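Local structure of Medium/long-chain acyl-CoA thioesterase YigI (Shewanella oneidensis, 3E8P) at residues 40-43 / 49-52; 131-134 / 140-143. The protein probably hydrolyses medium- and long-chain fatty acyl-CoA thioesters to the free fatty acid and coenzyme A, as a member of the hotdog-fold thioesterase superfamily. One frame throughout, in Å; residues are numbered along the deposited sequence.

Interaction 1. Residues 40-43 / 49-52; sequences DIKR and VEVA
Asp40 and Ala52 bond to each other through both backbone amides, an antiparallel pair that closes one end of residues 40-43 against 49-52 while the two short segments run 137° apart. This is the first beta hairpin of the hotdog sheet, and a classic beta bulge interrupts it: Lys42 and Arg43 both face Glu50. Asp40 N reaches Ala52 O at 2.7 Å, and at the far end Glu50 N donates to Arg43 O at 3.0 Å. The return bond, Arg43 N to Glu50 O, is weak at 3.5 Å. The bulge also brings two cationic side chains onto the face that carries Glu50. CG of Glu50 lies anti to its backbone N (chi1 169°), which sends the extended chain out alongside Lys42 and Arg43, all three pointing the same way. Arg43 NH2 sits 2.9 Å from Glu50 OE1 in a salt bridge and lies as near to Glu50 OE2, with the guanidinium turned 81° from the carboxylate plane, so the two groups do not meet as a flat, two-pronged pair. Lys42 NZ adds a weak one to Glu50 OE1 at 3.3 Å. An alanine in place of Glu50 would probably leave these two neighbouring positive charges without their shared counter-ion and free the arginine end to swing away. On the reverse face Ile41 rests on Ala24 and Phe27 of helix 14-29, whereas Val49 and Val51 pack against Val80 of helix 70-90. Between the strands there, Val49 CG2 lies 4.4 Å from Ile41 CG2 and closer, at 3.6 Å, to Arg43 O.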
ATOM      1  N   ASP A  40     -21.597   4.572  13.156  1.00 39.63           N
ATOM      2  CA  ASP A  40     -21.725   4.551  14.620  1.00 41.93           C
ATOM      3  C   ASP A  40     -20.559   3.926  15.387  1.00 41.93           C
ATOM      4  O   ASP A  40     -19.999   2.909  14.973  1.00 41.63           O
ATOM      5  CB  ASP A  40     -22.984   3.784  15.029  1.00 44.79           C
ATOM      6  CG  ASP A  40     -24.248   4.387  14.471  1.00 49.45           C
ATOM      7  OD1 ASP A  40     -25.317   3.781  14.682  1.00 54.13           O
ATOM      8  OD2 ASP A  40     -24.181   5.460  13.832  1.00 51.51           O
ATOM      9  N   ILE A  41     -20.203   4.535  16.512  1.00 42.06           N
ATOM     10  CA  ILE A  41     -19.148   3.996  17.360  1.00 44.63           C
ATOM     11  C   ILE A  41     -19.879   3.157  18.416  1.00 46.16           C
ATOM     12  O   ILE A  41     -20.300   3.663  19.454  1.00 46.07           O
ATOM     13  CB  ILE A  41     -18.312   5.115  18.043  1.00 44.86           C
ATOM     14  CG1 ILE A  41     -17.452   5.839  17.005  1.00 45.62           C
ATOM     15  CG2 ILE A  41     -17.385   4.516  19.095  1.00 45.06           C
ATOM     16  CD1 ILE A  41     -18.228   6.710  16.067  1.00 49.95           C
ATOM     17  N   LYS A  42     -20.045   1.873  18.117  1.00 48.42           N
ATOM     18  CA  LYS A  42     -20.746   0.948  18.998  1.00 51.32           C
ATOM     19  C   LYS A  42     -20.110   0.858  20.380  1.00 52.02           C
ATOM     20  O   LYS A  42     -20.805   0.929  21.389  1.00 52.59           O
ATOM     21  CB  LYS A  42     -20.802  -0.440  18.351  1.00 52.94           C
ATOM     22  CG  LYS A  42     -21.841  -1.367  18.952  1.00 56.44           C
ATOM     23  CD  LYS A  42     -21.881  -2.712  18.228  1.00 58.40           C
ATOM     24  CE  LYS A  42     -22.949  -3.629  18.811  1.00 58.75           C
ATOM     25  NZ  LYS A  42     -22.919  -4.988  18.201  1.00 59.20           N
ATOM     26  N   ARG A  43     -18.791   0.699  20.418  1.00 52.52           N
ATOM     27  CA  ARG A  43     -18.054   0.608  21.672  1.00 52.78           C
ATOM     28  C   ARG A  43     -16.648   1.146  21.472  1.00 51.51           C
ATOM     29  O   ARG A  43     -16.074   0.989  20.397  1.00 51.46           O
ATOM     30  CB  ARG A  43     -17.990  -0.844  22.152  1.00 56.09           C
ATOM     31  CG  ARG A  43     -19.278  -1.344  22.782  1.00 61.15           C
ATOM     32  CD  ARG A  43     -19.173  -2.810  23.175  1.00 65.77           C
ATOM     33  NE  ARG A  43     -19.299  -3.711  22.029  1.00 69.15           N
ATOM     34  CZ  ARG A  43     -20.419  -3.882  21.330  1.00 70.59           C
ATOM     35  NH1 ARG A  43     -21.518  -3.213  21.652  1.00 71.97           N
ATOM     36  NH2 ARG A  43     -20.447  -4.736  20.317  1.00 72.71           N
ATOM     37  N   VAL A  49     -11.693  -0.502  19.263  1.00 42.02           N
ATOM     38  CA  VAL A  49     -12.935   0.124  18.853  1.00 38.97           C
ATOM     39  C   VAL A  49     -13.791  -0.781  17.985  1.00 38.69           C
ATOM     40  O   VAL A  49     -13.289  -1.649  17.283  1.00 38.05           O
ATOM     41  CB  VAL A  49     -12.664   1.405  18.045  1.00 39.61           C
ATOM     42  CG1 VAL A  49     -11.909   1.052  16.762  1.00 39.59           C
ATOM     43  CG2 VAL A  49     -13.981   2.106  17.707  1.00 36.65           C
ATOM     44  N   GLU A  50     -15.097  -0.571  18.049  1.00 37.95           N
ATOM     45  CA  GLU A  50     -16.021  -1.318  17.229  1.00 36.51           C
ATOM     46  C   GLU A  50     -16.862  -0.262  16.549  1.00 35.86           C
ATOM     47  O   GLU A  50     -17.496   0.570  17.211  1.00 33.89           O
ATOM     48  CB  GLU A  50     -16.897  -2.236  18.078  1.00 39.79           C
ATOM     49  CG  GLU A  50     -18.059  -2.859  17.313  1.00 44.72           C
ATOM     50  CD  GLU A  50     -18.577  -4.131  17.972  1.00 48.72           C
ATOM     51  OE1 GLU A  50     -19.661  -4.619  17.576  1.00 49.85           O
ATOM     52  OE2 GLU A  50     -17.887  -4.646  18.880  1.00 50.95           O
ATOM     53  N   VAL A  51     -16.834  -0.279  15.221  1.00 32.31           N
ATOM     54  CA  VAL A  51     -17.590   0.665  14.425  1.00 30.85           C
ATOM     55  C   VAL A  51     -18.626  -0.114  13.636  1.00 30.96           C
ATOM     56  O   VAL A  51     -18.336  -1.190  13.108  1.00 31.81           O
ATOM     57  CB  VAL A  51     -16.671   1.440  13.449  1.00 29.78           C
ATOM     58  CG1 VAL A  51     -17.490   2.314  12.527  1.00 27.82           C
ATOM     59  CG2 VAL A  51     -15.698   2.302  14.237  1.00 32.29           C
ATOM     60  N   ALA A  52     -19.836   0.427  13.574  1.00 29.05           N
ATOM     61  CA  ALA A  52     -20.917  -0.216  12.846  1.00 29.56           C
ATOM     62  C   ALA A  52     -21.645   0.809  11.996  1.00 30.51           C
ATOM     63  O   ALA A  52     -21.670   2.002  12.314  1.00 29.75           O
ATOM     64  CB  ALA A  52     -21.887  -0.874  13.811  1.00 29.82           C
TER

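Interaction 2. Residues 131-134 / 140-143; sequences SVIR and SVCR
Val141 O takes two backbone N-H groups at once, from Ile133 at 2.9 Å and from Arg134 at 3.3 Å, the signature of a classic beta bulge in this antiparallel hairpin of the hotdog sheet. Both donors approach from the same face of the carbonyl plane, each tilted a little over 20° out of it. Regular pairing flanks the bulge: Ser131 and Arg143 exchange two amide bonds, and Val141 N returns to Arg134 O at 2.9 Å.

Apolar contacts gather on the side of Val141 and Arg143. Ile133 has CG1 between its backbone N and carbonyl carbon (chi1 56°), which folds that branch back over the partner strand, so that CD1 meets Val141 CG1 at 3.7 Å. Its other branch, CG2, lies 3.9 Å from CG of Arg143, whose chain crosses it at about a right angle. Beyond them, Leu118 of the second subunit packs on Ile133 and Arg134. The opposite face, carrying Val132 and Cys142, turns to Thr84 of helix 70-90.

Polar ends look outward to the assembly. The extended Arg134 gives NH1 to the backbone oxygen of Tyr117 of the second subunit, and Arg143 makes a cation-pi contact with Phe156 of that same subunit. Within the hairpin, Ser140 OG bonds to Gly136 N in the turn, while Ser140 CA brings a C-H to Arg134 O, the carbon 3.2 Å from that oxygen.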
ATOM      1  N   SER A 131      -6.618  -3.270  15.147  1.00 24.81           N
ATOM      2  CA  SER A 131      -5.610  -3.469  16.170  1.00 25.19           C
ATOM      3  C   SER A 131      -4.335  -2.769  15.741  1.00 25.61           C
ATOM      4  O   SER A 131      -4.116  -2.487  14.552  1.00 24.66           O
ATOM      5  CB  SER A 131      -5.341  -4.964  16.409  1.00 28.06           C
ATOM      6  OG  SER A 131      -4.805  -5.601  15.258  1.00 35.26           O
ATOM      7  N   VAL A 132      -3.502  -2.482  16.728  1.00 26.50           N
ATOM      8  CA  VAL A 132      -2.241  -1.795  16.523  1.00 24.74           C
ATOM      9  C   VAL A 132      -1.166  -2.831  16.255  1.00 24.21           C
ATOM     10  O   VAL A 132      -1.006  -3.763  17.037  1.00 25.23           O
ATOM     11  CB  VAL A 132      -1.866  -0.986  17.792  1.00 25.00           C
ATOM     12  CG1 VAL A 132      -0.529  -0.264  17.596  1.00 25.00           C
ATOM     13  CG2 VAL A 132      -2.980   0.006  18.117  1.00 24.06           C
ATOM     14  N   ILE A 133      -0.442  -2.697  15.148  1.00 23.17           N
ATOM     15  CA  ILE A 133       0.614  -3.659  14.866  1.00 25.21           C
ATOM     16  C   ILE A 133       1.972  -3.031  15.142  1.00 25.48           C
ATOM     17  O   ILE A 133       2.984  -3.719  15.226  1.00 25.50           O
ATOM     18  CB  ILE A 133       0.525  -4.217  13.423  1.00 26.86           C
ATOM     19  CG1 ILE A 133       0.557  -3.090  12.390  1.00 25.43           C
ATOM     20  CG2 ILE A 133      -0.770  -5.022  13.275  1.00 26.66           C
ATOM     21  CD1 ILE A 133       0.685  -3.611  10.966  1.00 24.87           C
ATOM     22  N   ARG A 134       1.978  -1.714  15.300  1.00 27.93           N
ATOM     23  CA  ARG A 134       3.188  -0.972  15.631  1.00 28.78           C
ATOM     24  C   ARG A 134       2.746   0.271  16.383  1.00 30.63           C
ATOM     25  O   ARG A 134       2.146   1.169  15.802  1.00 28.78           O
ATOM     26  CB  ARG A 134       3.965  -0.562  14.381  1.00 29.23           C
ATOM     27  CG  ARG A 134       5.018   0.491  14.672  1.00 30.05           C
ATOM     28  CD  ARG A 134       5.902   0.758  13.487  1.00 32.95           C
ATOM     29  NE  ARG A 134       6.792   1.891  13.719  1.00 30.49           N
ATOM     30  CZ  ARG A 134       7.885   2.131  13.002  1.00 33.01           C
ATOM     31  NH1 ARG A 134       8.225   1.312  12.017  1.00 32.24           N
ATOM     32  NH2 ARG A 134       8.638   3.193  13.266  1.00 34.48           N
ATOM     33  N   SER A 140       1.850   5.427  14.407  1.00 29.56           N
ATOM     34  CA  SER A 140       1.358   4.077  14.681  1.00 30.01           C
ATOM     35  C   SER A 140       0.792   3.441  13.411  1.00 29.15           C
ATOM     36  O   SER A 140       0.185   4.126  12.580  1.00 27.84           O
ATOM     37  CB  SER A 140       0.254   4.098  15.743  1.00 30.33           C
ATOM     38  OG  SER A 140       0.767   4.487  17.000  1.00 34.56           O
ATOM     39  N   VAL A 141       1.003   2.135  13.261  1.00 25.97           N
ATOM     40  CA  VAL A 141       0.476   1.401  12.120  1.00 25.00           C
ATOM     41  C   VAL A 141      -0.587   0.446  12.652  1.00 25.08           C
ATOM     42  O   VAL A 141      -0.396  -0.186  13.689  1.00 25.78           O
ATOM     43  CB  VAL A 141       1.577   0.607  11.383  1.00 25.08           C
ATOM     44  CG1 VAL A 141       0.995  -0.041  10.116  1.00 22.28           C
ATOM     45  CG2 VAL A 141       2.719   1.540  10.995  1.00 23.33           C
ATOM     46  N   CYS A 142      -1.713   0.360  11.950  1.00 24.82           N
ATOM     47  CA  CYS A 142      -2.817  -0.497  12.366  1.00 25.56           C
ATOM     48  C   CYS A 142      -3.390  -1.372  11.260  1.00 26.51           C
ATOM     49  O   CYS A 142      -3.233  -1.083  10.072  1.00 23.30           O
ATOM     50  CB  CYS A 142      -3.963   0.355  12.907  1.00 26.59           C
ATOM     51  SG  CYS A 142      -3.513   1.489  14.224  1.00 29.96           S
ATOM     52  N   ARG A 143      -4.062  -2.442  11.673  1.00 25.94           N
ATOM     53  CA  ARG A 143      -4.735  -3.338  10.745  1.00 26.71           C
ATOM     54  C   ARG A 143      -6.235  -3.198  11.024  1.00 26.54           C
ATOM     55  O   ARG A 143      -6.657  -3.162  12.179  1.00 25.57           O
ATOM     56  CB  ARG A 143      -4.293  -4.787  10.960  1.00 28.08           C
ATOM     57  CG  ARG A 143      -3.096  -5.177  10.110  1.00 34.80           C
ATOM     58  CD  ARG A 143      -2.825  -6.669  10.130  1.00 37.74           C
ATOM     59  NE  ARG A 143      -1.871  -7.038   9.085  1.00 42.67           N
ATOM     60  CZ  ARG A 143      -1.412  -8.269   8.880  1.00 44.87           C
ATOM     61  NH1 ARG A 143      -1.816  -9.272   9.653  1.00 43.19           N
ATOM     62  NH2 ARG A 143      -0.550  -8.493   7.898  1.00 45.30           N
TER

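Along the chain the hairpin of interaction 1 is complete before that of interaction 2 begins, yet one antiparallel sheet holds both: strand 49-54 of the first lies beside strand 125-134 of the second. Their centres are about 18 Å apart and their nearest atoms about 7 Å, without touching. Helix 70-90, the long helix around which a hotdog sheet wraps, receives side chains from both. The example illustrates how one local device, a classic bulge, serves different surroundings. At 40-43/49-52, which includes one of the sheet's two edge strands within the chain, no other subunit touches; at 131-134/140-143 two neighbouring subunits do, placing that hairpin in the tetramer's interfaces.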